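Local atomic coordinates of putative N-acetylneuraminate lyase ([Ruminococcus] gnavus ATCC 29149, PDB entry 6RB7), a protein that belongs to the dihydrodipicolinate synthetase family of (beta/alpha)8-barrel proteins and assembles from four copies of its chain. Residues 223-231 against 266-277; 65-73 against 245-253. All coordinates share one frame; numbering follows the deposited sequence.

Contact 1: residues 223-231 against 266-277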
loop_
_atom_site.group_PDB
_atom_site.type_symbol
_atom_site.label_atom_id
_atom_site.label_comp_id
_atom_site.label_asym_id
_atom_site.label_seq_id
_atom_site.Cartn_x
_atom_site.Cartn_y
_atom_site.Cartn_z
ATOM N N GLY A 223 -10.719 -6.498 -17.389
ATOM C CA GLY A 223 -11.626 -6.134 -16.291
ATOM C C GLY A 223 -11.838 -4.644 -16.107
ATOM O O GLY A 223 -12.952 -4.249 -15.781
ATOM N N PRO A 224 -10.809 -3.769 -16.122
ATOM C CA PRO A 224 -11.011 -2.323 -15.875
ATOM C C PRO A 224 -11.631 -1.651 -17.105
ATOM O O PRO A 224 -10.953 -1.476 -18.142
ATOM C CB PRO A 224 -9.609 -1.779 -15.591
ATOM C CG PRO A 224 -8.820 -3.019 -15.186
ATOM C CD PRO A 224 -9.383 -4.090 -16.118
ATOM N N ASP A 225 -12.920 -1.301 -17.020
ATOM C CA ASP A 225 -13.654 -0.829 -18.221
ATOM C C ASP A 225 -12.979 0.436 -18.792
ATOM O O ASP A 225 -13.013 0.648 -20.028
ATOM C CB ASP A 225 -15.093 -0.518 -17.849
ATOM C CG ASP A 225 -15.870 -1.676 -17.214
ATOM O OD1 ASP A 225 -15.278 -2.749 -16.985
ATOM O OD2 ASP A 225 -17.096 -1.506 -17.018
ATOM N N GLU A 226 -12.447 1.281 -17.915
ATOM C CA GLU A 226 -11.807 2.563 -18.280
ATOM C C GLU A 226 -10.551 2.335 -19.125
ATOM O O GLU A 226 -10.050 3.273 -19.730
ATOM C CB GLU A 226 -11.404 3.299 -16.999
ATOM C CG GLU A 226 -12.576 3.664 -16.087
ATOM C CD GLU A 226 -12.985 2.603 -15.054
ATOM O OE1 GLU A 226 -12.610 1.389 -15.164
ATOM O OE2 GLU A 226 -13.658 2.994 -14.051
ATOM N N GLN A 227 -10.048 1.125 -19.157
ATOM C CA GLN A 227 -8.811 0.759 -19.910
ATOM C C GLN A 227 -9.123 -0.264 -21.031
ATOM O O GLN A 227 -8.187 -0.858 -21.572
ATOM C CB GLN A 227 -7.789 0.205 -18.923
ATOM C CG GLN A 227 -7.437 1.179 -17.818
ATOM C CD GLN A 227 -6.317 0.730 -16.890
ATOM O OE1 GLN A 227 -5.665 1.603 -16.306
ATOM N NE2 GLN A 227 -6.062 -0.595 -16.743
ATOM N N PHE A 228 -10.394 -0.453 -21.376
ATOM C CA PHE A 228 -10.855 -1.473 -22.348
ATOM C C PHE A 228 -9.926 -1.545 -23.567
ATOM O O PHE A 228 -9.367 -2.636 -23.846
ATOM C CB PHE A 228 -12.304 -1.171 -22.724
ATOM C CG PHE A 228 -12.990 -2.167 -23.611
ATOM C CD1 PHE A 228 -12.668 -2.274 -24.951
ATOM C CD2 PHE A 228 -13.994 -2.995 -23.109
ATOM C CE1 PHE A 228 -13.341 -3.174 -25.774
ATOM C CE2 PHE A 228 -14.687 -3.845 -23.942
ATOM C CZ PHE A 228 -14.337 -3.972 -25.261
ATOM N N MET A 229 -9.715 -0.425 -24.253
ATOM C CA MET A 229 -8.992 -0.481 -25.536
ATOM C C MET A 229 -7.530 -0.855 -25.310
ATOM O O MET A 229 -6.939 -1.566 -26.165
ATOM C CB MET A 229 -9.112 0.817 -26.324
ATOM C CG MET A 229 -8.451 1.978 -25.711
ATOM S SD MET A 229 -8.808 3.485 -26.701
ATOM C CE MET A 229 -7.966 3.133 -28.229
ATOM N N SER A 230 -6.955 -0.432 -24.190
ATOM C CA SER A 230 -5.541 -0.656 -23.859
ATOM C C SER A 230 -5.329 -2.120 -23.487
ATOM O O SER A 230 -4.272 -2.680 -23.865
ATOM C CB SER A 230 -5.130 0.260 -22.741
ATOM O OG SER A 230 -5.068 1.604 -23.180
ATOM N N GLY A 231 -6.212 -2.712 -22.692
ATOM C CA GLY A 231 -6.084 -4.138 -22.340
ATOM C C GLY A 231 -6.301 -5.009 -23.555
ATOM O O GLY A 231 -5.595 -6.025 -23.693
ATOM N N ALA A 266 -11.806 4.420 -31.891
ATOM C CA ALA A 266 -11.824 3.688 -30.605
ATOM C C ALA A 266 -11.591 4.671 -29.468
ATOM O O ALA A 266 -12.328 4.637 -28.457
ATOM C CB ALA A 266 -10.822 2.575 -30.615
ATOM N N ARG A 267 -10.590 5.543 -29.585
ATOM C CA ARG A 267 -10.283 6.514 -28.504
ATOM C C ARG A 267 -11.482 7.425 -28.264
ATOM O O ARG A 267 -11.831 7.670 -27.090
ATOM C CB ARG A 267 -9.125 7.449 -28.861
ATOM C CG ARG A 267 -7.785 7.026 -28.346
ATOM C CD ARG A 267 -6.702 8.069 -28.593
ATOM N NE ARG A 267 -6.417 8.309 -30.010
ATOM C CZ ARG A 267 -5.734 7.502 -30.803
ATOM N NH1 ARG A 267 -5.264 6.319 -30.392
ATOM N NH2 ARG A 267 -5.538 7.862 -32.060
ATOM N N LYS A 268 -12.170 7.885 -29.314
ATOM C CA LYS A 268 -13.368 8.733 -29.103
ATOM C C LYS A 268 -14.392 8.010 -28.230
ATOM O O LYS A 268 -14.970 8.641 -27.297
ATOM C CB LYS A 268 -13.970 9.192 -30.429
ATOM C CG LYS A 268 -13.092 10.207 -31.158
ATOM C CD LYS A 268 -13.737 10.739 -32.417
ATOM C CE LYS A 268 -12.978 11.920 -32.988
ATOM N NZ LYS A 268 -11.729 11.471 -33.647
ATOM N N ILE A 269 -14.641 6.734 -28.539
ATOM C CA ILE A 269 -15.660 5.971 -27.796
ATOM C C ILE A 269 -15.179 5.730 -26.360
ATOM O O ILE A 269 -15.940 5.898 -25.423
ATOM C CB ILE A 269 -16.038 4.689 -28.536
ATOM C CG1 ILE A 269 -16.638 5.027 -29.912
ATOM C CG2 ILE A 269 -17.022 3.904 -27.681
ATOM C CD1 ILE A 269 -16.768 3.842 -30.809
ATOM N N GLN A 270 -13.921 5.291 -26.218
ATOM C CA GLN A 270 -13.348 5.043 -24.874
ATOM C C GLN A 270 -13.485 6.306 -24.018
ATOM O O GLN A 270 -13.873 6.218 -22.806
ATOM C CB GLN A 270 -11.903 4.600 -24.980
ATOM C CG GLN A 270 -11.275 4.289 -23.617
ATOM C CD GLN A 270 -11.697 2.931 -23.142
ATOM O OE1 GLN A 270 -11.253 1.917 -23.718
ATOM N NE2 GLN A 270 -12.534 2.873 -22.084
ATOM N N TYR A 271 -13.169 7.468 -24.582
ATOM C CA TYR A 271 -13.216 8.716 -23.790
ATOM C C TYR A 271 -14.659 9.037 -23.391
ATOM O O TYR A 271 -14.898 9.489 -22.286
ATOM C CB TYR A 271 -12.542 9.873 -24.528
ATOM C CG TYR A 271 -11.051 9.925 -24.381
ATOM C CD1 TYR A 271 -10.250 8.800 -24.575
ATOM C CD2 TYR A 271 -10.400 11.107 -24.112
ATOM C CE1 TYR A 271 -8.878 8.851 -24.473
ATOM C CE2 TYR A 271 -9.021 11.178 -23.986
ATOM C CZ TYR A 271 -8.256 10.046 -24.160
ATOM O OH TYR A 271 -6.895 10.148 -24.066
ATOM N N ALA A 272 -15.613 8.793 -24.283
ATOM C CA ALA A 272 -17.037 9.036 -23.974
ATOM C C ALA A 272 -17.506 8.064 -22.892
ATOM O O ALA A 272 -18.196 8.522 -21.968
ATOM C CB ALA A 272 -17.862 8.878 -25.217
ATOM N N CYS A 273 -17.143 6.791 -23.008
ATOM C CA CYS A 273 -17.487 5.790 -21.975
ATOM C C CYS A 273 -16.903 6.238 -20.645
ATOM O O CYS A 273 -17.594 6.177 -19.614
ATOM C CB CYS A 273 -16.999 4.388 -22.304
ATOM S SG CYS A 273 -17.922 3.678 -23.698
ATOM N N ASN A 274 -15.627 6.620 -20.619
ATOM C CA ASN A 274 -14.963 6.952 -19.348
ATOM C C ASN A 274 -15.651 8.172 -18.719
ATOM O O ASN A 274 -15.872 8.144 -17.464
ATOM C CB ASN A 274 -13.460 7.140 -19.511
ATOM C CG ASN A 274 -12.757 5.836 -19.819
ATOM O OD1 ASN A 274 -13.418 4.821 -20.084
ATOM N ND2 ASN A 274 -11.425 5.820 -19.756
ATOM N N GLU A 275 -15.996 9.187 -19.515
ATOM C CA GLU A 275 -16.700 10.379 -18.981
ATOM C C GLU A 275 -18.007 9.949 -18.306
ATOM O O GLU A 275 -18.352 10.492 -17.232
ATOM C CB GLU A 275 -16.922 11.344 -20.146
ATOM C CG GLU A 275 -17.510 12.674 -19.770
ATOM C CD GLU A 275 -17.789 13.581 -20.965
ATOM O OE1 GLU A 275 -18.282 13.094 -22.062
ATOM O OE2 GLU A 275 -17.520 14.794 -20.821
ATOM N N ILE A 276 -18.730 9.028 -18.932
ATOM C CA ILE A 276 -19.989 8.503 -18.357
ATOM C C ILE A 276 -19.675 7.790 -17.046
ATOM O O ILE A 276 -20.386 7.977 -16.055
ATOM C CB ILE A 276 -20.728 7.618 -19.387
ATOM C CG1 ILE A 276 -21.251 8.480 -20.531
ATOM C CG2 ILE A 276 -21.819 6.784 -18.741
ATOM C CD1 ILE A 276 -21.495 7.747 -21.795
ATOM N N ILE A 277 -18.656 6.918 -17.010
ATOM C CA ILE A 277 -18.317 6.209 -15.767
ATOM C C ILE A 277 -18.024 7.220 -14.663
ATOM O O ILE A 277 -18.520 7.045 -13.529
ATOM C CB ILE A 277 -17.134 5.248 -15.991
ATOM C CG1 ILE A 277 -17.521 4.147 -16.986
ATOM C CG2 ILE A 277 -16.655 4.692 -14.664
ATOM C CD1 ILE A 277 -16.366 3.296 -17.401
#
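Gln-270 and Asn-274, one turn apart on helix 263-281 outside the barrel, turn their amides onto the backbone that leads from strand 219-222 into helix 228-234, beside the second subunit. The Gln-270 chain leaves with CG anti to its backbone N (chi1 -178°) and bends at chi2, which sets the amide across the first turn. OE1 accepts from Met-229 N at 2.9 Å, the N-H arriving nearly along the C=O axis, while NE2 donates to Asp-225 O at 3.1 Å, in the carbonyl plane and on a lone pair. The second hydrogen of NE2 goes to Asn-274 OD1 (2.9 Å), a bond that ties the two amides together. Asn-274 ND2 in turn reaches Glu-226 O at 2.9 Å with a fairly straight bond of 164°, again on a lone pair.

Apolar groups flank this network. Met-229 puts CG between its backbone N and carbonyl carbon (chi1 67°), then folds at chi3; SD lies against Gln-270 CB, and CE ends 3.8 Å from Ala-266 CB and beside Arg-267 CG. Beyond the amides, Ile-277 CD1 touches Asp-225 CB at 4.0 Å, and its CG2 packs on Glu-226 OE2, which bonds a Tris molecule probably from the crystallisation liquor. The guanidinium of Arg-267 turns to Val-233 O of the second subunit. Three bonds from two buried amides thus satisfy backbone atoms where the chain turns into the helix and fix both amide rotations.

Contact 2: residues 65-73 against 245-253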
loop_
_atom_site.group_PDB
_atom_site.type_symbol
_atom_site.label_atom_id
_atom_site.label_comp_id
_atom_site.label_asym_id
_atom_site.label_seq_id
_atom_site.Cartn_x
_atom_site.Cartn_y
_atom_site.Cartn_z
ATOM N N LYS A 65 -33.026 -10.964 -21.345
ATOM C CA LYS A 65 -33.581 -10.710 -22.699
ATOM C C LYS A 65 -32.998 -9.405 -23.239
ATOM O O LYS A 65 -32.767 -9.296 -24.475
ATOM C CB LYS A 65 -35.098 -10.681 -22.625
ATOM C CG LYS A 65 -35.690 -12.033 -22.317
ATOM C CD LYS A 65 -37.198 -12.091 -22.272
ATOM C CE LYS A 65 -37.772 -11.242 -21.154
ATOM N NZ LYS A 65 -39.262 -11.281 -21.124
ATOM N N TYR A 66 -32.769 -8.422 -22.369
ATOM C CA TYR A 66 -32.109 -7.153 -22.747
ATOM C C TYR A 66 -30.734 -7.444 -23.334
ATOM O O TYR A 66 -30.413 -6.945 -24.405
ATOM C CB TYR A 66 -32.018 -6.245 -21.534
ATOM C CG TYR A 66 -31.074 -5.066 -21.612
ATOM C CD1 TYR A 66 -31.427 -3.887 -22.230
ATOM C CD2 TYR A 66 -29.835 -5.139 -20.985
ATOM C CE1 TYR A 66 -30.577 -2.783 -22.247
ATOM C CE2 TYR A 66 -28.975 -4.045 -20.998
ATOM C CZ TYR A 66 -29.348 -2.859 -21.615
ATOM O OH TYR A 66 -28.483 -1.796 -21.619
ATOM N N PHE A 67 -29.930 -8.254 -22.666
ATOM C CA PHE A 67 -28.576 -8.555 -23.178
ATOM C C PHE A 67 -28.639 -9.349 -24.482
ATOM O O PHE A 67 -27.844 -9.099 -25.392
ATOM C CB PHE A 67 -27.750 -9.275 -22.122
ATOM C CG PHE A 67 -27.239 -8.346 -21.047
ATOM C CD1 PHE A 67 -26.474 -7.246 -21.391
ATOM C CD2 PHE A 67 -27.535 -8.565 -19.715
ATOM C CE1 PHE A 67 -25.985 -6.397 -20.401
ATOM C CE2 PHE A 67 -26.985 -7.747 -18.720
ATOM C CZ PHE A 67 -26.275 -6.627 -19.090
ATOM N N VAL A 68 -29.584 -10.280 -24.619
ATOM C CA VAL A 68 -29.765 -10.988 -25.916
ATOM C C VAL A 68 -30.087 -9.976 -27.011
ATOM O O VAL A 68 -29.440 -10.012 -28.082
ATOM C CB VAL A 68 -30.879 -12.036 -25.808
ATOM C CG1 VAL A 68 -31.245 -12.565 -27.175
ATOM C CG2 VAL A 68 -30.522 -13.146 -24.855
ATOM N N LYS A 69 -31.024 -9.068 -26.767
ATOM C CA LYS A 69 -31.415 -8.098 -27.815
ATOM C C LYS A 69 -30.290 -7.104 -28.129
ATOM O O LYS A 69 -30.197 -6.674 -29.295
ATOM C CB LYS A 69 -32.762 -7.496 -27.482
ATOM C CG LYS A 69 -33.871 -8.560 -27.536
ATOM C CD LYS A 69 -34.030 -9.379 -28.793
ATOM C CE LYS A 69 -35.203 -10.335 -28.678
ATOM N NZ LYS A 69 -35.365 -11.156 -29.903
ATOM N N LYS A 70 -29.392 -6.810 -27.185
ATOM C CA LYS A 70 -28.264 -5.913 -27.462
ATOM C C LYS A 70 -27.149 -6.620 -28.217
ATOM O O LYS A 70 -26.271 -5.903 -28.717
ATOM C CB LYS A 70 -27.747 -5.294 -26.172
ATOM C CG LYS A 70 -28.713 -4.343 -25.482
ATOM C CD LYS A 70 -29.001 -3.106 -26.287
ATOM C CE LYS A 70 -29.884 -2.155 -25.473
ATOM N NZ LYS A 70 -30.383 -0.982 -26.228
ATOM N N GLY A 71 -27.188 -7.929 -28.338
ATOM C CA GLY A 71 -26.218 -8.650 -29.184
ATOM C C GLY A 71 -24.839 -8.715 -28.547
ATOM O O GLY A 71 -23.842 -8.841 -29.301
ATOM N N VAL A 72 -24.760 -8.721 -27.222
ATOM C CA VAL A 72 -23.451 -8.962 -26.571
ATOM C C VAL A 72 -23.080 -10.441 -26.697
ATOM O O VAL A 72 -23.940 -11.276 -27.057
ATOM C CB VAL A 72 -23.461 -8.483 -25.101
ATOM C CG1 VAL A 72 -23.693 -6.974 -25.026
ATOM C CG2 VAL A 72 -24.479 -9.218 -24.268
ATOM N N LYS A 73 -21.809 -10.754 -26.439
ATOM C CA LYS A 73 -21.299 -12.125 -26.631
ATOM C C LYS A 73 -21.866 -13.029 -25.557
ATOM O O LYS A 73 -22.128 -14.234 -25.831
ATOM C CB LYS A 73 -19.790 -12.130 -26.630
ATOM C CG LYS A 73 -19.142 -13.447 -26.986
ATOM C CD LYS A 73 -19.482 -13.879 -28.422
ATOM C CE LYS A 73 -18.382 -14.655 -29.092
ATOM N NZ LYS A 73 -18.909 -15.422 -30.247
ATOM N N GLY A 245 -23.380 -2.946 -19.039
ATOM C CA GLY A 245 -24.854 -3.041 -19.094
ATOM C C GLY A 245 -25.541 -1.697 -19.173
ATOM O O GLY A 245 -26.670 -1.662 -19.636
ATOM N N ALA A 246 -24.880 -0.618 -18.778
ATOM C CA ALA A 246 -25.442 0.751 -18.917
ATOM C C ALA A 246 -25.456 1.189 -20.386
ATOM O O ALA A 246 -26.177 2.125 -20.722
ATOM C CB ALA A 246 -24.630 1.726 -18.113
ATOM N N MET A 247 -24.565 0.648 -21.215
ATOM C CA MET A 247 -24.279 1.212 -22.563
ATOM C C MET A 247 -23.641 0.168 -23.457
ATOM O O MET A 247 -22.564 0.364 -24.012
ATOM C CB MET A 247 -23.412 2.465 -22.438
ATOM C CG MET A 247 -22.155 2.241 -21.673
ATOM S SD MET A 247 -21.585 3.834 -21.009
ATOM C CE MET A 247 -20.167 3.415 -19.999
ATOM N N PRO A 248 -24.265 -1.024 -23.603
ATOM C CA PRO A 248 -23.571 -2.125 -24.257
ATOM C C PRO A 248 -23.227 -1.840 -25.715
ATOM O O PRO A 248 -22.137 -2.278 -26.166
ATOM C CB PRO A 248 -24.532 -3.315 -24.107
ATOM C CG PRO A 248 -25.864 -2.703 -23.798
ATOM C CD PRO A 248 -25.607 -1.386 -23.110
ATOM N N GLU A 249 -24.060 -1.058 -26.402
ATOM C CA GLU A 249 -23.798 -0.715 -27.816
ATOM C C GLU A 249 -22.482 0.036 -27.934
ATOM O O GLU A 249 -21.800 -0.141 -28.970
ATOM C CB GLU A 249 -24.884 0.164 -28.429
ATOM C CG GLU A 249 -26.253 -0.451 -28.418
ATOM C CD GLU A 249 -27.109 -0.071 -27.214
ATOM O OE1 GLU A 249 -26.589 -0.031 -26.029
ATOM O OE2 GLU A 249 -28.313 0.223 -27.466
ATOM N N LEU A 250 -22.122 0.862 -26.947
ATOM C CA LEU A 250 -20.872 1.658 -27.050
ATOM C C LEU A 250 -19.674 0.716 -26.946
ATOM O O LEU A 250 -18.723 0.856 -27.711
ATOM C CB LEU A 250 -20.813 2.737 -25.969
ATOM C CG LEU A 250 -21.870 3.829 -26.069
ATOM C CD1 LEU A 250 -21.695 4.845 -24.967
ATOM C CD2 LEU A 250 -21.805 4.503 -27.453
ATOM N N TYR A 251 -19.711 -0.246 -26.014
ATOM C CA TYR A 251 -18.575 -1.197 -25.910
ATOM C C TYR A 251 -18.534 -2.105 -27.147
ATOM O O TYR A 251 -17.423 -2.479 -27.551
ATOM C CB TYR A 251 -18.654 -1.955 -24.599
ATOM C CG TYR A 251 -18.340 -1.109 -23.391
ATOM C CD1 TYR A 251 -17.028 -0.760 -23.106
ATOM C CD2 TYR A 251 -19.348 -0.599 -22.568
ATOM C CE1 TYR A 251 -16.703 0.001 -22.003
ATOM C CE2 TYR A 251 -19.034 0.185 -21.464
ATOM C CZ TYR A 251 -17.712 0.490 -21.185
ATOM O OH TYR A 251 -17.397 1.200 -20.054
ATOM N N LEU A 252 -19.686 -2.525 -27.703
ATOM C CA LEU A 252 -19.652 -3.319 -28.955
ATOM C C LEU A 252 -18.996 -2.518 -30.074
ATOM O O LEU A 252 -18.168 -3.084 -30.812
ATOM C CB LEU A 252 -21.076 -3.757 -29.309
ATOM C CG LEU A 252 -21.631 -4.869 -28.415
ATOM C CD1 LEU A 252 -23.146 -4.985 -28.582
ATOM C CD2 LEU A 252 -20.916 -6.198 -28.688
ATOM N N LYS A 253 -19.332 -1.244 -30.174
ATOM C CA LYS A 253 -18.756 -0.398 -31.243
ATOM C C LYS A 253 -17.269 -0.147 -30.981
ATOM O O LYS A 253 -16.488 -0.177 -31.928
ATOM C CB LYS A 253 -19.535 0.903 -31.361
ATOM C CG LYS A 253 -19.121 1.716 -32.588
ATOM C CD LYS A 253 -19.572 1.058 -33.872
ATOM C CE LYS A 253 -19.197 1.900 -35.075
ATOM N NZ LYS A 253 -19.754 1.311 -36.327
#
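Helix-to-helix packing between neighbouring outer helices of a (beta/alpha)8 barrel makes up this contact: the end of helix 57-70 and the loop after it lie against the start of helix 248-259. The axes of 65-70 and 248-253 come within 11.3 Å, their directions 37° apart, and Pro-248, in the first turn, meets Tyr-66, Lys-70 and Val-72.

Tyr-66 swings its ring away from the backbone N (chi1 165°), which carries the phenol across to the 3-10 turn before Pro-248. OH donates to Gly-245 O at 2.7 Å, tilted 24° from the carbonyl plane, and also touches Pro-248 CD. Phe-67 brings its ring edge to the same turn, CE1 lying 3.8 Å from Gly-245 CA, while the edge atom CD2 of Tyr-66 sits over the centre of one face of the Phe-67 ring.

Lys-70 bends at chi2 and passes obliquely over the proline, CG 3.7 Å from Pro-248 CG. Its NZ then forms a salt bridge with Glu-249 OE2 at 2.7 Å, coming from above the carboxylate plane; a second salt bridge to Glu-299 would further neutralise the ammonium. Gly-71, with positive phi, closes helix 57-70 in a Schellman motif. After it, Val-72 turns CG1 to Pro-248 CB (3.9 Å) and to Leu-252 CD1, which also lies against Lys-70 O at 3.3 Å.

Beneath the two helices runs strand 41-43, where Pro-43 receives Phe-67 and Val-72 and Val-41 receives Leu-252. Helix 287-299 covers Tyr-66 through Leu-295, and helix 263-281 packs on Leu-250 and Tyr-251.

In the fold
Contacts 1 and 2 lie side by side in the helical shell round the barrel, about 15 Å apart, centre to centre. Helix 248-259 joins them: having packed on helix 57-70 in contact 2, it presses Leu-250, Tyr-251 and Lys-253 against the helix 263-281 of contact 1. Tyr-251 OH lies 3.5 Å from Ile-277 CD1 and 3.6 Å from Asp-225 CB, and it is hydrogen-bonded to Thr-243, which also bonds the Asp-225 carboxylate. Contact 1 reaches the second subunit, whereas no other chain of the assembly touches the segments of contact 2. Ala-260, Gly-261 and Lys-262, which contact bicine, lie in the turn joining helices 248-259 and 263-281, one from each contact.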